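Local coordinates for protein paenibacillus xanthan lyase (Paenibacillus, PDB 6F2P) that cleaves the polysaccharide xanthan as a promiscuous, calcium-binding lyase of polysaccharide lyase family 8, at residues A[68-71]-A[72-76]; A[346-349]-A[350-354]; A[531-535]-A[536-540]; A[639-643]-A[644-648]. One frame throughout, in Å; residues are numbered along the deposited sequence.

How the contacts relate
The four contacts follow one another along the chain without touching. Contact 1 is the opening of helix 68-85 in the N-terminal alpha-helical domain, and contact 2 is the end of helix 340-351, their centres about 37 Å apart. Contact 3 is the loop that carries the chain from strand 530-531 to strand 539-543, the outermost strands of two different sheets in the super-sandwich domain. Contact 4 is the hairpin 637-642/646-651, with its centre about 34 Å from that of contact 3 and about 59 Å from that of contact 1. They therefore sample the family 8 lyase layout, helices first and beta sandwiches afterwards, as independent local motifs.

Contact 1. Residues A[68-71]-A[72-76]; sequences TSIT and TTYRH
Thr72 closes the first full alpha-helical turn of this piece of helix 68-85 by bonding twice to Thr68. Its N meets Thr68 O at 3.0 Å with an N-H...O angle of 169°, and its hydroxyl OG1 reaches the same oxygen at 2.9 Å from above the carbonyl plane. Thr73 repeats the double grip one residue on: N and OG1 approach Ser69 O from opposite faces of the carbonyl plane, OG1 at 2.7 Å. In both threonines OG1 sits beside the backbone N (chi1 -61° in Thr73), which lets N and hydroxyl of one residue share one acceptor and keeps the hydroxyl tied to its own helix. Across this turn Tyr74 contributes its backbone N, bonded to Ile70 O. Its ring lies beside Ile70, pointing the same way, with Ile70 CG2 4.1 Å from Tyr74 CE2. Both side chains touch Met108 of helix 95-111, while Ile70 meets Trp126 and Tyr74 meets Ala133 and Ile137 of helix 123-141, so this flank belongs to the core of the helical domain. Arg75 N continues the series on Thr71 O at 2.8 Å. Its extended chain runs alongside Thr71, whose OG1 is engaged by His125 of helix 123-141. The Thr71 methyl CG2 rests over one face of the Arg75 guanidinium, 3.4 Å from NE.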
loop_
_atom_site.group_PDB
_atom_site.type_symbol
_atom_site.label_atom_id
_atom_site.label_comp_id
_atom_site.label_asym_id
_atom_site.label_seq_id
_atom_site.Cartn_x
_atom_site.Cartn_y
_atom_site.Cartn_z
ATOM N N THR A 68 -15.247 37.183 -2.765
ATOM C CA THR A 68 -13.797 37.179 -2.967
ATOM C C THR A 68 -13.224 38.573 -2.737
ATOM O O THR A 68 -12.102 38.729 -2.270
ATOM C CB THR A 68 -13.434 36.719 -4.384
ATOM O OG1 THR A 68 -14.020 35.436 -4.633
ATOM C CG2 THR A 68 -11.932 36.647 -4.568
ATOM N N SER A 69 -14.014 39.590 -3.057
ATOM C CA SER A 69 -13.584 40.966 -2.880
ATOM C C SER A 69 -13.192 41.282 -1.434
ATOM O O SER A 69 -12.320 42.121 -1.192
ATOM C CB SER A 69 -14.658 41.920 -3.377
ATOM O OG SER A 69 -14.794 41.813 -4.785
ATOM N N ILE A 70 -13.817 40.599 -0.482
ATOM C CA ILE A 70 -13.432 40.729 0.923
ATOM C C ILE A 70 -11.953 40.373 1.123
ATOM O O ILE A 70 -11.175 41.167 1.654
ATOM C CB ILE A 70 -14.309 39.840 1.836
ATOM C CG1 ILE A 70 -15.789 40.191 1.660
ATOM C CG2 ILE A 70 -13.890 39.979 3.294
ATOM C CD1 ILE A 70 -16.134 41.587 2.113
ATOM N N THR A 71 -11.572 39.180 0.683
ATOM C CA THR A 71 -10.210 38.697 0.842
ATOM C C THR A 71 -9.231 39.566 0.068
ATOM O O THR A 71 -8.161 39.933 0.579
ATOM C CB THR A 71 -10.084 37.234 0.343
ATOM O OG1 THR A 71 -10.893 36.376 1.153
ATOM C CG2 THR A 71 -8.635 36.752 0.385
ATOM N N THR A 72 -9.605 39.888 -1.169
ATOM C CA THR A 72 -8.740 40.650 -2.068
ATOM C C THR A 72 -8.424 42.012 -1.476
ATOM O O THR A 72 -7.264 42.445 -1.465
ATOM C CB THR A 72 -9.387 40.841 -3.444
ATOM O OG1 THR A 72 -9.880 39.582 -3.905
ATOM C CG2 THR A 72 -8.378 41.363 -4.440
ATOM N N THR A 73 -9.460 42.676 -0.973
ATOM C CA THR A 73 -9.302 43.990 -0.376
ATOM C C THR A 73 -8.328 43.921 0.792
ATOM O O THR A 73 -7.376 44.713 0.860
ATOM C CB THR A 73 -10.653 44.558 0.107
ATOM O OG1 THR A 73 -11.553 44.684 -1.002
ATOM C CG2 THR A 73 -10.458 45.908 0.761
ATOM N N TYR A 74 -8.554 42.965 1.700
ATOM C CA TYR A 74 -7.722 42.852 2.897
ATOM C C TYR A 74 -6.297 42.432 2.567
ATOM O O TYR A 74 -5.362 42.828 3.256
ATOM C CB TYR A 74 -8.326 41.904 3.923
ATOM C CG TYR A 74 -9.424 42.511 4.763
ATOM C CD1 TYR A 74 -9.237 43.712 5.432
ATOM C CD2 TYR A 74 -10.654 41.878 4.889
ATOM C CE1 TYR A 74 -10.256 44.271 6.208
ATOM C CE2 TYR A 74 -11.667 42.423 5.656
ATOM C CZ TYR A 74 -11.467 43.617 6.310
ATOM O OH TYR A 74 -12.484 44.149 7.070
ATOM N N ARG A 75 -6.115 41.639 1.517
ATOM C CA ARG A 75 -4.753 41.307 1.107
ATOM C C ARG A 75 -4.028 42.549 0.592
ATOM O O ARG A 75 -2.856 42.774 0.920
ATOM C CB ARG A 75 -4.726 40.170 0.080
ATOM C CG ARG A 75 -5.225 38.859 0.649
ATOM C CD ARG A 75 -5.054 37.666 -0.276
ATOM N NE ARG A 75 -5.283 36.431 0.473
ATOM C CZ ARG A 75 -5.220 35.204 -0.036
ATOM N NH1 ARG A 75 -4.933 35.027 -1.319
ATOM N NH2 ARG A 75 -5.445 34.150 0.748
ATOM N N HIS A 76 -4.727 43.360 -0.200
ATOM C CA HIS A 76 -4.161 44.618 -0.679
ATOM C C HIS A 76 -3.755 45.502 0.495
ATOM O O HIS A 76 -2.616 45.983 0.542
ATOM C CB HIS A 76 -5.140 45.350 -1.588
ATOM C CG HIS A 76 -5.381 44.661 -2.890
ATOM N ND1 HIS A 76 -4.626 43.591 -3.313
ATOM C CD2 HIS A 76 -6.294 44.886 -3.867
ATOM C CE1 HIS A 76 -5.066 43.181 -4.496
ATOM N NE2 HIS A 76 -6.075 43.957 -4.848
#

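Contact 2. Residues A[346-349]-A[350-354]; sequences ANQL and VNDST
Val350 N donates to Ala346 O at 3.1 Å, and this is the one regular helical bond among the links that close helix 340-351. Its N-H...O angle is 151°, with the donor tilted 18° from the carbonyl plane. Beyond it the bonding weakens. Asn351 N divides itself between Asn347 O at 3.0 Å and Gln348 O at 3.3 Å, both weak, and Asp352 N has a long, weak bond to Leu349 O. The added weak bonds to acceptors three residues back are consistent with a tightening last turn. The side chains follow the turn. Val350 straddles it, CG1 lying 3.3 Å from Ala346 O and CG2 3.3 Å from Asn347 O, while Asn347 stands alongside with ND2 weakly bonded to Asp27. Gln348 bends at chi2 (-80°) to bring its amide beside the Asp352 carboxylate; the planes are nearly perpendicular, with Gln348 OE1 3.8 Å from Asp352 OD2. Asp352 OD1 accepts from Thr354 N at 2.8 Å, forming an Asx turn just after the helix. Leu349 and Val350 pack on helix 312-328, which also sends Lys323 NZ to Leu349 O in a weak bond. The carbonyls of Asn347, Gln348 and Leu349 thus receive weak bonds, and a lysine there would be expected to offset the negative pole of the helix end.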
loop_
_atom_site.group_PDB
_atom_site.type_symbol
_atom_site.label_atom_id
_atom_site.label_comp_id
_atom_site.label_asym_id
_atom_site.label_seq_id
_atom_site.Cartn_x
_atom_site.Cartn_y
_atom_site.Cartn_z
ATOM N N ALA A 346 16.942 30.971 6.905
ATOM C CA ALA A 346 17.580 30.158 5.875
ATOM C C ALA A 346 19.048 30.501 5.725
ATOM O O ALA A 346 19.886 29.614 5.650
ATOM C CB ALA A 346 16.866 30.332 4.540
ATOM N N ASN A 347 19.357 31.791 5.669
ATOM C CA ASN A 347 20.739 32.220 5.480
ATOM C C ASN A 347 21.612 31.916 6.694
ATOM O O ASN A 347 22.762 31.494 6.553
ATOM C CB ASN A 347 20.808 33.705 5.104
ATOM C CG ASN A 347 20.689 33.935 3.602
ATOM O OD1 ASN A 347 21.071 33.083 2.795
ATOM N ND2 ASN A 347 20.167 35.094 3.221
ATOM N N GLN A 348 21.060 32.123 7.884
ATOM C CA GLN A 348 21.782 31.838 9.115
ATOM C C GLN A 348 22.207 30.378 9.096
ATOM O O GLN A 348 23.329 30.021 9.465
ATOM C CB GLN A 348 20.882 32.122 10.319
ATOM C CG GLN A 348 21.599 32.160 11.654
ATOM C CD GLN A 348 21.878 30.777 12.220
ATOM O OE1 GLN A 348 22.794 30.599 13.024
ATOM N NE2 GLN A 348 21.084 29.794 11.808
ATOM N N LEU A 349 21.290 29.542 8.634
ATOM C CA LEU A 349 21.490 28.110 8.536
ATOM C C LEU A 349 22.592 27.705 7.549
ATOM O O LEU A 349 23.408 26.845 7.857
ATOM C CB LEU A 349 20.167 27.460 8.150
ATOM C CG LEU A 349 20.142 25.967 7.897
ATOM C CD1 LEU A 349 20.631 25.250 9.131
ATOM C CD2 LEU A 349 18.729 25.579 7.562
ATOM N N VAL A 350 22.626 28.310 6.370
ATOM C CA VAL A 350 23.662 27.950 5.402
ATOM C C VAL A 350 25.016 28.567 5.742
ATOM O O VAL A 350 26.035 28.195 5.168
ATOM C CB VAL A 350 23.282 28.348 3.970
ATOM C CG1 VAL A 350 21.863 27.922 3.665
ATOM C CG2 VAL A 350 23.433 29.829 3.788
ATOM N N ASN A 351 25.022 29.512 6.673
ATOM C CA ASN A 351 26.252 30.179 7.074
ATOM C C ASN A 351 26.823 29.581 8.351
ATOM O O ASN A 351 27.966 29.852 8.736
ATOM C CB ASN A 351 26.004 31.674 7.248
ATOM C CG ASN A 351 25.863 32.388 5.923
ATOM O OD1 ASN A 351 26.602 32.104 4.978
ATOM N ND2 ASN A 351 24.907 33.312 5.839
ATOM N N ASP A 352 26.009 28.757 8.998
ATOM C CA ASP A 352 26.393 28.078 10.225
ATOM C C ASP A 352 27.209 26.828 9.889
ATOM O O ASP A 352 26.680 25.856 9.346
ATOM C CB ASP A 352 25.127 27.705 10.999
ATOM C CG ASP A 352 25.412 27.158 12.381
ATOM O OD1 ASP A 352 26.518 26.628 12.613
ATOM O OD2 ASP A 352 24.508 27.248 13.236
ATOM N N SER A 353 28.496 26.853 10.223
ATOM C CA SER A 353 29.383 25.725 9.939
ATOM C C SER A 353 29.176 24.562 10.906
ATOM O O SER A 353 29.582 23.437 10.623
ATOM C CB SER A 353 30.842 26.170 9.964
ATOM O OG SER A 353 31.135 26.820 11.187
ATOM N N THR A 354 28.538 24.827 12.042
ATOM C CA THR A 354 28.230 23.759 12.989
ATOM C C THR A 354 27.076 22.898 12.490
ATOM O O THR A 354 26.702 21.916 13.128
ATOM C CB THR A 354 27.851 24.310 14.369
ATOM O OG1 THR A 354 26.526 24.857 14.319
ATOM C CG2 THR A 354 28.830 25.388 14.799
#

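Contact 3. Residues A[531-535]-A[536-540]; sequences AKPGS and LGWSE
The Lys532 and Trp538 side chains meet because Trp538 holds CG anti to its backbone N (chi1 178°), swinging the indole back under the preceding loop, while Lys532 bends at chi2 (-71°) and passes obliquely by the ring. Lys532 CD comes to 4.0 Å from Trp538 CZ2, and NZ goes on to Glu540 OE2 at 2.8 Å, a salt bridge on the syn lone pair. The other carboxylate oxygen, Glu540 OE1, takes a weak bond from Trp538 NE1 at 3.0 Å, so Glu540 joins the lysine and the indole. Pro533 crosses the indole at about a right angle: its CG is 3.9 Å from Trp538 CD1, and its O lies over one indole face near the rim. Trp538 also reaches Leu525 and Met600, which places the indole between strands of both super-sandwich sheets. At the bend, Trp538 N donates to Ser535 O at 3.3 Å. This closes a type II beta turn with Gly537 third, where the phi of 107° would jam a CB against Leu536 O. Gly537 and Trp538 both face Arg573 of strand 566-578: a type II turn running into a G1 beta bulge, a well-known combination, here leading into strand 539-543 of the super-sandwich domain.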
loop_
_atom_site.group_PDB
_atom_site.type_symbol
_atom_site.label_atom_id
_atom_site.label_comp_id
_atom_site.label_asym_id
_atom_site.label_seq_id
_atom_site.Cartn_x
_atom_site.Cartn_y
_atom_site.Cartn_z
ATOM N N ALA A 531 25.027 7.096 -33.109
ATOM C CA ALA A 531 24.346 8.386 -32.950
ATOM C C ALA A 531 23.214 8.580 -33.954
ATOM O O ALA A 531 23.381 8.337 -35.145
ATOM C CB ALA A 531 25.349 9.542 -33.058
ATOM N N LYS A 532 22.061 9.022 -33.471
ATOM C CA LYS A 532 20.953 9.376 -34.346
ATOM C C LYS A 532 21.009 10.871 -34.657
ATOM O O LYS A 532 21.704 11.622 -33.972
ATOM C CB LYS A 532 19.630 9.039 -33.665
ATOM C CG LYS A 532 19.359 7.560 -33.512
ATOM C CD LYS A 532 19.042 6.897 -34.838
ATOM C CE LYS A 532 18.548 5.477 -34.615
ATOM N NZ LYS A 532 18.377 4.721 -35.879
ATOM N N PRO A 533 20.294 11.311 -35.704
ATOM C CA PRO A 533 20.179 12.748 -35.995
ATOM C C PRO A 533 19.651 13.528 -34.788
ATOM O O PRO A 533 18.690 13.081 -34.166
ATOM C CB PRO A 533 19.147 12.786 -37.125
ATOM C CG PRO A 533 19.285 11.482 -37.801
ATOM C CD PRO A 533 19.646 10.486 -36.740
ATOM N N GLY A 534 20.261 14.666 -34.466
ATOM C CA GLY A 534 19.861 15.435 -33.297
ATOM C C GLY A 534 18.894 16.574 -33.578
ATOM O O GLY A 534 18.645 17.427 -32.725
ATOM N N SER A 535 18.329 16.585 -34.777
ATOM C CA SER A 535 17.488 17.690 -35.202
ATOM C C SER A 535 16.019 17.467 -34.852
ATOM O O SER A 535 15.520 16.338 -34.910
ATOM C CB SER A 535 17.643 17.922 -36.707
ATOM O OG SER A 535 17.213 16.788 -37.440
ATOM N N LEU A 536 15.340 18.556 -34.492
ATOM C CA LEU A 536 13.916 18.524 -34.176
ATOM C C LEU A 536 13.122 18.057 -35.383
ATOM O O LEU A 536 13.418 18.433 -36.509
ATOM C CB LEU A 536 13.442 19.907 -33.746
ATOM C CG LEU A 536 14.145 20.430 -32.499
ATOM C CD1 LEU A 536 13.862 21.903 -32.315
ATOM C CD2 LEU A 536 13.663 19.648 -31.301
ATOM N N GLY A 537 12.112 17.232 -35.139
ATOM C CA GLY A 537 11.325 16.652 -36.206
ATOM C C GLY A 537 11.646 15.184 -36.387
ATOM O O GLY A 537 10.844 14.436 -36.960
ATOM N N TRP A 538 12.817 14.773 -35.892
ATOM C CA TRP A 538 13.267 13.379 -35.976
ATOM C C TRP A 538 12.253 12.372 -35.448
ATOM O O TRP A 538 11.681 12.550 -34.369
ATOM C CB TRP A 538 14.581 13.180 -35.238
ATOM C CG TRP A 538 15.038 11.752 -35.255
ATOM C CD1 TRP A 538 15.742 11.126 -36.247
ATOM C CD2 TRP A 538 14.828 10.772 -34.235
ATOM N NE1 TRP A 538 15.977 9.815 -35.906
ATOM C CE2 TRP A 538 15.427 9.575 -34.674
ATOM C CE3 TRP A 538 14.191 10.791 -32.991
ATOM C CZ2 TRP A 538 15.408 8.411 -33.912
ATOM C CZ3 TRP A 538 14.174 9.634 -32.237
ATOM C CH2 TRP A 538 14.779 8.459 -32.700
ATOM N N SER A 539 12.055 11.305 -36.214
ATOM C CA SER A 539 11.031 10.316 -35.918
ATOM C C SER A 539 11.308 9.003 -36.655
ATOM O O SER A 539 11.467 8.987 -37.883
ATOM C CB SER A 539 9.662 10.859 -36.309
ATOM O OG SER A 539 8.643 9.923 -36.020
ATOM N N GLU A 540 11.359 7.910 -35.897
ATOM C CA GLU A 540 11.679 6.590 -36.428
ATOM C C GLU A 540 10.940 5.512 -35.654
ATOM O O GLU A 540 10.664 5.683 -34.470
ATOM C CB GLU A 540 13.174 6.302 -36.273
ATOM C CG GLU A 540 14.117 7.184 -37.074
ATOM C CD GLU A 540 15.552 6.700 -36.967
ATOM O OE1 GLU A 540 16.465 7.345 -37.531
ATOM O OE2 GLU A 540 15.761 5.659 -36.309
#

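Contact 4. Residues A[639-643]-A[644-648]; sequences ILENS and SSAQA
Ala648 and Glu641 form the hydrogen-bonded antiparallel pair of the hairpin 637-642/646-651: Ala648 N reaches Glu641 O at 2.9 Å with an N-H...O angle of 169°. Ala648 O receives Leu640 N at 2.8 Å and, weakly, Glu641 N, so two residues face one, the mark of a classic beta bulge. At the turn, Ser643 N bonds to Ala646 O at 2.9 Å. The Ser643 hydroxyl OG fastens the turn further: it accepts Ser645 N at 3.0 Å, an ST turn, takes a weaker bond from Ala646 N, and donates to Glu641 OE1 at 2.7 Å. Glu641 gets there by an extended chain with CG anti to its backbone N (chi1 -179°), which carries the carboxylate along the strand past Ala646. On the face of Asn642 and Gln647, the non-hydrogen-bonded pair, the two amides lie nearly coplanar, and Gln647 NE2 points in its own plane at Asn642 OD1, 3.1 Å away. Gln647 OE1 is also held by Ser485 and Trp662 and NE2 by Lys483 O, while Asn642 ND2 reaches Gly497 O. Gln636, just before the hairpin, and Glu651, at its end, bind a calcium ion with Asp490, Asp491 and Glu492. Leu640 CB packs 3.9 Å from Ala648 CB, and Leu640, Glu641 and Ala648 all touch Val669 of strand 667-669. Amide bonds thus tie the Asn642/Gln647 face largely to strands 481-488 and 493-501, whereas the Glu641/Ala648 face combines these Val669 contacts with a carboxylate that holds the Ser643 turn.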
loop_
_atom_site.group_PDB
_atom_site.type_symbol
_atom_site.label_atom_id
_atom_site.label_comp_id
_atom_site.label_asym_id
_atom_site.label_seq_id
_atom_site.Cartn_x
_atom_site.Cartn_y
_atom_site.Cartn_z
ATOM N N ILE A 639 15.677 -11.800 -16.082
ATOM C CA ILE A 639 14.237 -11.891 -15.994
ATOM C C ILE A 639 13.880 -13.365 -15.929
ATOM O O ILE A 639 14.131 -14.115 -16.869
ATOM C CB ILE A 639 13.563 -11.155 -17.168
ATOM C CG1 ILE A 639 13.853 -9.653 -17.055
ATOM C CG2 ILE A 639 12.071 -11.396 -17.178
ATOM C CD1 ILE A 639 13.550 -8.866 -18.303
ATOM N N LEU A 640 13.332 -13.777 -14.791
ATOM C CA LEU A 640 13.040 -15.178 -14.539
ATOM C C LEU A 640 11.755 -15.577 -15.227
ATOM O O LEU A 640 11.613 -16.715 -15.685
ATOM C CB LEU A 640 12.928 -15.442 -13.035
ATOM C CG LEU A 640 14.145 -15.003 -12.214
ATOM C CD1 LEU A 640 13.962 -15.333 -10.746
ATOM C CD2 LEU A 640 15.427 -15.623 -12.748
ATOM N N GLU A 641 10.822 -14.631 -15.285
ATOM C CA GLU A 641 9.527 -14.841 -15.916
ATOM C C GLU A 641 8.878 -13.499 -16.133
ATOM O O GLU A 641 9.065 -12.581 -15.341
ATOM C CB GLU A 641 8.614 -15.691 -15.031
ATOM C CG GLU A 641 7.240 -15.984 -15.631
ATOM C CD GLU A 641 6.452 -16.988 -14.813
ATOM O OE1 GLU A 641 5.276 -17.248 -15.146
ATOM O OE2 GLU A 641 7.010 -17.520 -13.831
ATOM N N ASN A 642 8.124 -13.386 -17.216
ATOM C CA ASN A 642 7.297 -12.218 -17.452
ATOM C C ASN A 642 6.002 -12.656 -18.125
ATOM O O ASN A 642 5.872 -12.607 -19.353
ATOM C CB ASN A 642 8.053 -11.208 -18.302
ATOM C CG ASN A 642 7.216 -10.007 -18.655
ATOM O OD1 ASN A 642 6.283 -9.655 -17.940
ATOM N ND2 ASN A 642 7.537 -9.377 -19.776
ATOM N N SER A 643 5.061 -13.124 -17.310
ATOM C CA SER A 643 3.791 -13.623 -17.812
ATOM C C SER A 643 2.652 -13.053 -16.987
ATOM O O SER A 643 2.872 -12.267 -16.065
ATOM C CB SER A 643 3.746 -15.144 -17.728
ATOM O OG SER A 643 3.582 -15.563 -16.384
ATOM N N SER A 644 1.435 -13.468 -17.316
ATOM C CA SER A 644 0.252 -13.026 -16.598
ATOM C C SER A 644 0.111 -13.781 -15.273
ATOM O O SER A 644 -0.779 -13.503 -14.468
ATOM C CB SER A 644 -0.990 -13.236 -17.466
ATOM O OG SER A 644 -1.183 -14.615 -17.714
ATOM N N SER A 645 0.995 -14.739 -15.040
ATOM C CA SER A 645 0.904 -15.527 -13.826
ATOM C C SER A 645 1.883 -14.972 -12.801
ATOM O O SER A 645 1.591 -14.953 -11.599
ATOM C CB SER A 645 1.161 -17.008 -14.110
ATOM O OG SER A 645 1.021 -17.779 -12.928
ATOM N N ALA A 646 3.032 -14.502 -13.282
ATOM C CA ALA A 646 4.038 -13.908 -12.410
ATOM C C ALA A 646 5.052 -13.117 -13.205
ATOM O O ALA A 646 5.239 -13.351 -14.402
ATOM C CB ALA A 646 4.746 -14.986 -11.593
ATOM N N GLN A 647 5.722 -12.197 -12.526
ATOM C CA GLN A 647 6.760 -11.390 -13.142
ATOM C C GLN A 647 7.908 -11.333 -12.159
ATOM O O GLN A 647 7.744 -10.880 -11.027
ATOM C CB GLN A 647 6.243 -9.976 -13.460
ATOM C CG GLN A 647 5.140 -9.972 -14.505
ATOM C CD GLN A 647 4.506 -8.620 -14.694
ATOM O OE1 GLN A 647 3.806 -8.117 -13.810
ATOM N NE2 GLN A 647 4.740 -8.015 -15.855
ATOM N N ALA A 648 9.069 -11.808 -12.575
ATOM C CA ALA A 648 10.168 -11.940 -11.635
ATOM C C ALA A 648 11.507 -11.542 -12.245
ATOM O O ALA A 648 11.802 -11.856 -13.405
ATOM C CB ALA A 648 10.221 -13.353 -11.084
#